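Sensor protein (Vibrio parahaemolyticus, PDB 3I9Y) forms the sensor domain of TorS, a trimethylamine N-oxide-responsive histidine kinase that probably uses ATP to phosphorylate a histidine in two-component signalling. Local coordinates at residues T99-M104 / Q176-R181; R105-E110 / T224-R229. All coordinates share one frame; numbering follows the deposited sequence.

Contact 1: residues T99-M104 / Q176-R181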
ATOM      1  N   THR A  99      -7.323   6.356   9.728  1.00 19.01           N
ATOM      2  CA  THR A  99      -7.730   6.580  11.095  1.00 21.35           C
ATOM      3  C   THR A  99      -6.926   7.777  11.659  1.00 20.40           C
ATOM      4  O   THR A  99      -7.445   8.651  12.300  1.00 19.40           O
ATOM      5  CB  THR A  99      -7.399   5.295  11.960  1.00 20.60           C
ATOM      6  OG1 THR A  99      -8.261   4.299  11.292  1.00 27.33           O
ATOM      7  CG2 THR A  99      -8.091   5.401  13.417  1.00 22.37           C
ATOM      8  N   ARG A 100      -5.661   7.800  11.411  1.00 18.57           N
ATOM      9  CA  ARG A 100      -4.876   8.878  11.969  1.00 19.28           C
ATOM     10  C   ARG A 100      -5.230  10.303  11.357  1.00 16.71           C
ATOM     11  O   ARG A 100      -5.205  11.313  12.090  1.00 15.67           O
ATOM     12  CB  ARG A 100      -3.377   8.528  11.727  1.00 22.28           C
ATOM     13  CG  ARG A 100      -2.748   7.654  12.851  1.00 26.15           C
ATOM     14  CD  ARG A 100      -1.952   6.419  12.230  1.00 33.66           C
ATOM     15  NE  ARG A 100      -1.407   5.327  13.142  1.00 28.58           N
ATOM     16  CZ  ARG A 100      -0.579   5.701  14.066  1.00 29.73           C
ATOM     17  NH1 ARG A 100      -0.283   6.961  14.172  1.00 27.93           N
ATOM     18  NH2 ARG A 100       0.032   4.870  14.830  1.00 31.09           N
ATOM     19  N   VAL A 101      -5.547  10.339  10.037  1.00 13.40           N
ATOM     20  CA  VAL A 101      -5.869  11.563   9.383  1.00 14.17           C
ATOM     21  C   VAL A 101      -7.210  12.035   9.984  1.00 15.31           C
ATOM     22  O   VAL A 101      -7.307  13.240  10.420  1.00 16.31           O
ATOM     23  CB  VAL A 101      -5.911  11.351   7.864  1.00 14.21           C
ATOM     24  CG1 VAL A 101      -6.735  12.592   7.134  1.00 12.24           C
ATOM     25  CG2 VAL A 101      -4.460  11.067   7.321  1.00 13.46           C
ATOM     26  N   GLU A 102      -8.161  11.131  10.238  1.00 13.94           N
ATOM     27  CA  GLU A 102      -9.447  11.527  10.788  1.00 16.33           C
ATOM     28  C   GLU A 102      -9.198  12.028  12.253  1.00 17.78           C
ATOM     29  O   GLU A 102      -9.745  13.074  12.574  1.00 17.75           O
ATOM     30  CB  GLU A 102     -10.457  10.414  10.784  1.00 15.86           C
ATOM     31  CG  GLU A 102     -11.822  10.698  11.422  1.00 17.27           C
ATOM     32  CD  GLU A 102     -12.511  11.848  10.750  1.00 21.66           C
ATOM     33  OE1 GLU A 102     -12.123  12.341   9.576  1.00 23.15           O
ATOM     34  OE2 GLU A 102     -13.481  12.395  11.418  1.00 26.21           O
ATOM     35  N   GLU A 103      -8.343  11.428  13.084  1.00 17.98           N
ATOM     36  CA  GLU A 103      -8.121  12.042  14.418  1.00 18.79           C
ATOM     37  C   GLU A 103      -7.518  13.450  14.270  1.00 18.27           C
ATOM     38  O   GLU A 103      -7.781  14.384  15.060  1.00 16.56           O
ATOM     39  CB  GLU A 103      -7.021  11.323  15.252  1.00 21.37           C
ATOM     40  CG  GLU A 103      -7.446   9.825  15.424  1.00 25.52           C
ATOM     41  CD  GLU A 103      -6.345   8.948  16.122  1.00 28.15           C
ATOM     42  OE1 GLU A 103      -6.763   7.823  16.444  1.00 29.45           O
ATOM     43  OE2 GLU A 103      -5.153   9.307  16.335  1.00 28.42           O
ATOM     44  N   MET A 104      -6.622  13.563  13.302  1.00 19.02           N
ATOM     45  CA  MET A 104      -5.953  14.863  13.078  1.00 18.07           C
ATOM     46  C   MET A 104      -6.978  15.928  12.555  1.00 19.42           C
ATOM     47  O   MET A 104      -6.790  17.191  12.891  1.00 17.69           O
ATOM     48  CB  MET A 104      -4.792  14.754  12.087  1.00 16.65           C
ATOM     49  CG  MET A 104      -3.689  13.971  12.844  1.00 17.97           C
ATOM     50  SD  MET A 104      -2.238  13.933  11.635  1.00 26.51           S
ATOM     51  CE  MET A 104      -2.555  12.750  11.480  1.00 20.32           C
ATOM     52  N   GLN A 176      -2.288  20.363   4.448  1.00 15.78           N
ATOM     53  CA  GLN A 176      -1.010  19.587   4.268  1.00 19.11           C
ATOM     54  C   GLN A 176      -1.247  18.081   4.504  1.00 19.22           C
ATOM     55  O   GLN A 176      -0.825  17.262   3.714  1.00 19.04           O
ATOM     56  CB  GLN A 176       0.130  20.003   5.306  1.00 17.36           C
ATOM     57  CG  GLN A 176       0.596  21.452   4.913  1.00 23.94           C
ATOM     58  CD  GLN A 176       1.548  21.941   5.956  1.00 24.92           C
ATOM     59  OE1 GLN A 176       1.334  21.827   7.186  1.00 26.57           O
ATOM     60  NE2 GLN A 176       2.656  22.397   5.484  1.00 27.33           N
ATOM     61  N   ILE A 177      -1.928  17.735   5.616  1.00 19.83           N
ATOM     62  CA  ILE A 177      -2.178  16.334   5.919  1.00 20.76           C
ATOM     63  C   ILE A 177      -3.108  15.772   4.800  1.00 21.11           C
ATOM     64  O   ILE A 177      -2.764  14.721   4.318  1.00 20.92           O
ATOM     65  CB  ILE A 177      -2.901  16.244   7.230  1.00 22.06           C
ATOM     66  CG1 ILE A 177      -1.828  16.561   8.307  1.00 26.59           C
ATOM     67  CG2 ILE A 177      -3.171  14.724   7.503  1.00 25.25           C
ATOM     68  CD1 ILE A 177      -2.604  16.423   9.792  1.00 31.19           C
ATOM     69  N   GLU A 178      -4.231  16.444   4.352  1.00 18.95           N
ATOM     70  CA  GLU A 178      -5.085  15.893   3.275  1.00 20.36           C
ATOM     71  C   GLU A 178      -4.227  15.736   2.014  1.00 22.50           C
ATOM     72  O   GLU A 178      -4.380  14.729   1.264  1.00 23.46           O
ATOM     73  CB  GLU A 178      -6.293  16.915   2.901  1.00 20.85           C
ATOM     74  CG  GLU A 178      -7.164  17.016   4.190  1.00 24.94           C
ATOM     75  CD  GLU A 178      -8.144  15.866   4.383  1.00 27.65           C
ATOM     76  OE1 GLU A 178      -8.109  14.925   3.571  1.00 24.63           O
ATOM     77  OE2 GLU A 178      -8.939  15.961   5.360  1.00 30.84           O
ATOM     78  N   GLU A 179      -3.277  16.682   1.731  1.00 21.81           N
ATOM     79  CA  GLU A 179      -2.560  16.543   0.474  1.00 21.04           C
ATOM     80  C   GLU A 179      -1.547  15.305   0.574  1.00 22.39           C
ATOM     81  O   GLU A 179      -1.359  14.526  -0.393  1.00 22.12           O
ATOM     82  CB  GLU A 179      -1.675  17.784   0.282  1.00 22.93           C
ATOM     83  CG  GLU A 179      -0.835  17.460  -0.887  1.00 28.21           C
ATOM     84  CD  GLU A 179      -0.056  18.604  -1.435  1.00 34.98           C
ATOM     85  OE1 GLU A 179       0.425  19.401  -0.606  1.00 35.10           O
ATOM     86  OE2 GLU A 179       0.169  18.676  -2.744  1.00 41.14           O
ATOM     87  N   ALA A 180      -0.803  15.246   1.715  1.00 20.99           N
ATOM     88  CA  ALA A 180       0.168  14.236   1.950  1.00 21.79           C
ATOM     89  C   ALA A 180      -0.407  12.797   1.736  1.00 20.49           C
ATOM     90  O   ALA A 180       0.279  12.045   1.058  1.00 20.89           O
ATOM     91  CB  ALA A 180       0.817  14.295   3.349  1.00 19.64           C
ATOM     92  N   ARG A 181      -1.680  12.456   2.079  1.00 21.37           N
ATOM     93  CA  ARG A 181      -2.021  11.061   1.936  1.00 20.79           C
ATOM     94  C   ARG A 181      -2.382  10.760   0.517  1.00 22.77           C
ATOM     95  O   ARG A 181      -2.762   9.612   0.211  1.00 18.67           O
ATOM     96  CB  ARG A 181      -3.133  10.762   2.876  1.00 23.09           C
ATOM     97  CG  ARG A 181      -4.275  11.464   2.324  1.00 24.31           C
ATOM     98  CD  ARG A 181      -5.274  11.888   3.300  1.00 29.33           C
ATOM     99  NE  ARG A 181      -6.279  10.915   3.529  1.00 25.99           N
ATOM    100  CZ  ARG A 181      -7.548  11.032   3.852  1.00 25.15           C
ATOM    101  NH1 ARG A 181      -8.334  12.051   4.003  1.00 27.02           N
ATOM    102  NH2 ARG A 181      -8.003   9.944   4.604  1.00 26.46           N
TER
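V101 meets I177 and R181 where helices 63-114 and 158-180 run antiparallel, at 165° between their local directions, in the helical sensor domain. From V101, the side chain forks at CB, which lies 4.1 Å from R181 NH2. CG1 stands anti to the backbone N (chi1 162°), and this branch covers the R181 guanidinium: the methyl sits 3.5 Å above the centre of its plane, with NH1 the nearest atom. The other branch, CG2, turns to I177 and meets its CG2 at 3.9 Å, the two side chains lying alongside one another and pointing opposite ways. Beta-branched residues suit this place because their methyls start close to the backbone and fill the interface. Farther along, I177 CD1 reaches M104 CB at 3.6 Å. At the edge of the R181 guanidinium, NH1 donates to E178 OE1 at 2.9 Å, a salt bridge received on the syn side, tilted 30° out of the carboxylate plane; NH2 pairs with D98. With NH1 and NH2 each matched to an acid, the two carboxylates would be expected to balance the arginine's charge while the valine methyl covers one face, letting it border the apolar core.

Contact 2: residues R105-E110 / T224-R229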
ATOM      1  N   ARG A 105      -7.916  15.515  11.681  1.00 14.95           N
ATOM      2  CA  ARG A 105      -8.912  16.473  11.153  1.00 15.46           C
ATOM      3  C   ARG A 105      -9.786  16.900  12.430  1.00 17.04           C
ATOM      4  O   ARG A 105     -10.113  18.141  12.579  1.00 16.99           O
ATOM      5  CB  ARG A 105      -9.926  15.830  10.138  1.00 13.31           C
ATOM      6  CG  ARG A 105     -10.984  16.926   9.566  1.00 15.54           C
ATOM      7  CD  ARG A 105     -11.890  15.995   8.533  1.00 14.58           C
ATOM      8  NE  ARG A 105     -12.744  15.174   9.455  1.00 15.89           N
ATOM      9  CZ  ARG A 105     -13.746  15.689  10.189  1.00 19.92           C
ATOM     10  NH1 ARG A 105     -14.001  16.989  10.103  1.00 21.93           N
ATOM     11  NH2 ARG A 105     -14.505  15.018  11.055  1.00 16.19           N
ATOM     12  N   LEU A 106     -10.223  15.978  13.291  1.00 13.71           N
ATOM     13  CA  LEU A 106     -11.054  16.451  14.405  1.00 15.62           C
ATOM     14  C   LEU A 106     -10.277  17.453  15.360  1.00 16.94           C
ATOM     15  O   LEU A 106     -10.862  18.341  15.934  1.00 16.47           O
ATOM     16  CB  LEU A 106     -11.470  15.246  15.361  1.00 14.47           C
ATOM     17  CG  LEU A 106     -12.375  14.347  14.489  1.00 16.37           C
ATOM     18  CD1 LEU A 106     -12.678  13.060  15.269  1.00 17.43           C
ATOM     19  CD2 LEU A 106     -13.719  15.066  14.530  1.00 19.02           C
ATOM     20  N   LEU A 107      -9.022  17.140  15.702  1.00 16.55           N
ATOM     21  CA  LEU A 107      -8.238  18.000  16.589  1.00 18.98           C
ATOM     22  C   LEU A 107      -8.100  19.362  15.872  1.00 19.54           C
ATOM     23  O   LEU A 107      -8.150  20.361  16.514  1.00 19.21           O
ATOM     24  CB  LEU A 107      -6.743  17.453  16.787  1.00 19.47           C
ATOM     25  CG  LEU A 107      -6.862  16.186  17.616  1.00 20.29           C
ATOM     26  CD1 LEU A 107      -5.516  15.573  17.352  1.00 18.97           C
ATOM     27  CD2 LEU A 107      -7.123  16.418  19.122  1.00 20.72           C
ATOM     28  N   SER A 108      -7.822  19.402  14.593  1.00 19.16           N
ATOM     29  CA  SER A 108      -7.686  20.693  13.863  1.00 22.45           C
ATOM     30  C   SER A 108      -8.952  21.583  13.905  1.00 24.79           C
ATOM     31  O   SER A 108      -8.869  22.810  14.014  1.00 25.88           O
ATOM     32  CB  SER A 108      -7.435  20.480  12.340  1.00 21.66           C
ATOM     33  OG  SER A 108      -6.076  19.898  12.272  1.00 27.56           O
ATOM     34  N   GLU A 109     -10.082  21.003  13.701  1.00 26.08           N
ATOM     35  CA  GLU A 109     -11.285  21.727  13.724  1.00 28.64           C
ATOM     36  C   GLU A 109     -11.491  22.228  15.146  1.00 28.52           C
ATOM     37  O   GLU A 109     -11.981  23.352  15.348  1.00 28.71           O
ATOM     38  CB  GLU A 109     -12.482  20.804  13.276  1.00 30.59           C
ATOM     39  CG  GLU A 109     -13.634  20.556  14.487  1.00 38.72           C
ATOM     40  CD  GLU A 109     -14.005  18.997  14.901  1.00 40.94           C
ATOM     41  OE1 GLU A 109     -14.910  18.352  14.002  1.00 43.33           O
ATOM     42  OE2 GLU A 109     -13.516  18.481  16.095  1.00 37.70           O
ATOM     43  N   GLU A 110     -11.287  21.362  16.144  1.00 27.18           N
ATOM     44  CA  GLU A 110     -11.435  21.832  17.448  1.00 28.36           C
ATOM     45  C   GLU A 110     -10.448  23.030  17.768  1.00 27.39           C
ATOM     46  O   GLU A 110     -10.722  23.988  18.433  1.00 26.89           O
ATOM     47  CB  GLU A 110     -11.082  20.726  18.291  1.00 30.86           C
ATOM     48  CG  GLU A 110     -11.534  20.933  19.559  1.00 33.58           C
ATOM     49  CD  GLU A 110     -11.406  19.655  20.342  1.00 39.48           C
ATOM     50  OE1 GLU A 110     -11.424  19.799  21.608  1.00 41.62           O
ATOM     51  OE2 GLU A 110     -11.247  18.515  19.723  1.00 41.81           O
ATOM     52  N   THR A 224      -0.302  19.625  21.249  1.00 23.56           N
ATOM     53  CA  THR A 224       0.656  18.586  21.561  1.00 25.50           C
ATOM     54  C   THR A 224       0.050  17.157  21.112  1.00 25.48           C
ATOM     55  O   THR A 224       0.827  16.399  20.536  1.00 23.72           O
ATOM     56  CB  THR A 224       1.325  18.698  23.027  1.00 27.12           C
ATOM     57  OG1 THR A 224       1.149  17.457  23.702  1.00 32.76           O
ATOM     58  CG2 THR A 224       1.003  19.773  23.806  1.00 25.46           C
ATOM     59  N   GLU A 225      -1.338  17.038  21.091  1.00 23.98           N
ATOM     60  CA  GLU A 225      -2.016  15.857  20.585  1.00 22.53           C
ATOM     61  C   GLU A 225      -1.721  15.711  19.073  1.00 21.56           C
ATOM     62  O   GLU A 225      -1.503  14.613  18.596  1.00 20.49           O
ATOM     63  CB  GLU A 225      -3.506  15.957  20.831  1.00 24.54           C
ATOM     64  CG  GLU A 225      -3.802  15.851  22.328  1.00 30.06           C
ATOM     65  CD  GLU A 225      -3.130  14.535  22.804  1.00 34.37           C
ATOM     66  OE1 GLU A 225      -2.908  13.553  22.030  1.00 34.00           O
ATOM     67  OE2 GLU A 225      -2.785  14.451  23.957  1.00 38.61           O
ATOM     68  N   LEU A 226      -1.712  16.835  18.340  1.00 21.94           N
ATOM     69  CA  LEU A 226      -1.492  16.859  16.878  1.00 21.70           C
ATOM     70  C   LEU A 226      -0.058  16.495  16.647  1.00 23.10           C
ATOM     71  O   LEU A 226       0.264  15.767  15.669  1.00 22.01           O
ATOM     72  CB  LEU A 226      -1.765  18.182  16.194  1.00 22.49           C
ATOM     73  CG  LEU A 226      -3.141  18.531  15.774  1.00 25.20           C
ATOM     74  CD1 LEU A 226      -2.982  20.121  15.270  1.00 27.13           C
ATOM     75  CD2 LEU A 226      -3.539  17.779  14.558  1.00 24.45           C
ATOM     76  N   GLY A 227       0.833  16.982  17.525  1.00 22.18           N
ATOM     77  CA  GLY A 227       2.183  16.666  17.297  1.00 21.83           C
ATOM     78  C   GLY A 227       2.492  15.148  17.493  1.00 24.03           C
ATOM     79  O   GLY A 227       3.310  14.608  16.767  1.00 23.86           O
ATOM     80  N   LYS A 228       1.695  14.460  18.324  1.00 24.98           N
ATOM     81  CA  LYS A 228       1.975  13.054  18.562  1.00 25.47           C
ATOM     82  C   LYS A 228       1.586  12.332  17.277  1.00 25.03           C
ATOM     83  O   LYS A 228       2.168  11.207  16.986  1.00 24.08           O
ATOM     84  CB  LYS A 228       1.129  12.490  19.705  1.00 25.57           C
ATOM     85  CG  LYS A 228       1.593  12.892  21.124  1.00 29.56           C
ATOM     86  CD  LYS A 228       0.483  12.197  22.107  1.00 32.95           C
ATOM     87  CE  LYS A 228       0.659  12.771  23.487  1.00 38.01           C
ATOM     88  NZ  LYS A 228       2.046  13.775  23.552  1.00 43.47           N
ATOM     89  N   ARG A 229       0.694  12.928  16.490  1.00 21.67           N
ATOM     90  CA  ARG A 229       0.182  12.122  15.266  1.00 20.75           C
ATOM     91  C   ARG A 229       1.039  12.287  14.045  1.00 19.44           C
ATOM     92  O   ARG A 229       0.750  11.830  12.987  1.00 16.49           O
ATOM     93  CB  ARG A 229      -1.361  12.430  15.016  1.00 20.28           C
ATOM     94  CG  ARG A 229      -1.990  11.826  16.261  1.00 22.63           C
ATOM     95  CD  ARG A 229      -3.170  12.380  16.638  1.00 22.34           C
ATOM     96  NE  ARG A 229      -3.961  11.539  17.514  1.00 19.64           N
ATOM     97  CZ  ARG A 229      -4.040  11.664  18.850  1.00 20.13           C
ATOM     98  NH1 ARG A 229      -3.323  12.596  19.554  1.00 18.03           N
ATOM     99  NH2 ARG A 229      -4.945  10.861  19.454  1.00 20.48           N
TER
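L107 packs on L226 between two antiparallel helices, 63-114 and 213-228, in one of the stacked four-helix bundles of the sensor domain. The short segments pass at 10.0 Å between axes. L107 CB lies 3.9 Å from L226 CG, and the two methyls beyond it fork: CD2 comes to E225 CB at 4.0 Å, CD1 to E225 CB and R229 CD, with one face of the R229 guanidinium lying loosely beyond. Leucine suits the place because its forked end can touch several residues of the facing segment at once. On the other flank, S108 OG approaches L226 CD2 at 4.0 Å; its small side chain leaves room for the leucine, and its hydroxyl is hydrogen-bonded to M104 O one turn earlier on its own helix.

Behind this first shell, L222 adds a further contact to L107, and L111 touches L226. R229 stretches out as far as NE, running nearly perpendicular to the L107 side chain, and its guanidinium has two glutamate partners: NE pairs with E103, and NH1 with E225. NH1 donates at 2.9 Å to E225 O, from above the carbonyl plane, and at 2.7 Å to E225 OE1, whose anti lone pair completes the salt bridge.

How the contacts relate
Contacts 1 and 2 occupy adjoining segments of helix 63-114, their centres about 10 Å apart, and this one helix packs against a different antiparallel partner in each: helix 158-180 in contact 1, helix 213-228 in contact 2. R229 ties them together. Its NE forms a salt bridge with E103 OE2 at 2.8 Å, and its CB packs against M104 CG at 3.5 Å. M104 thus belongs to both interfaces, since its O also lies 3.7 Å from L226 CD2. Each contact pairs aliphatic packing with an arginine held by a glutamate of its own segment. Both are structural packing in the sensor domain.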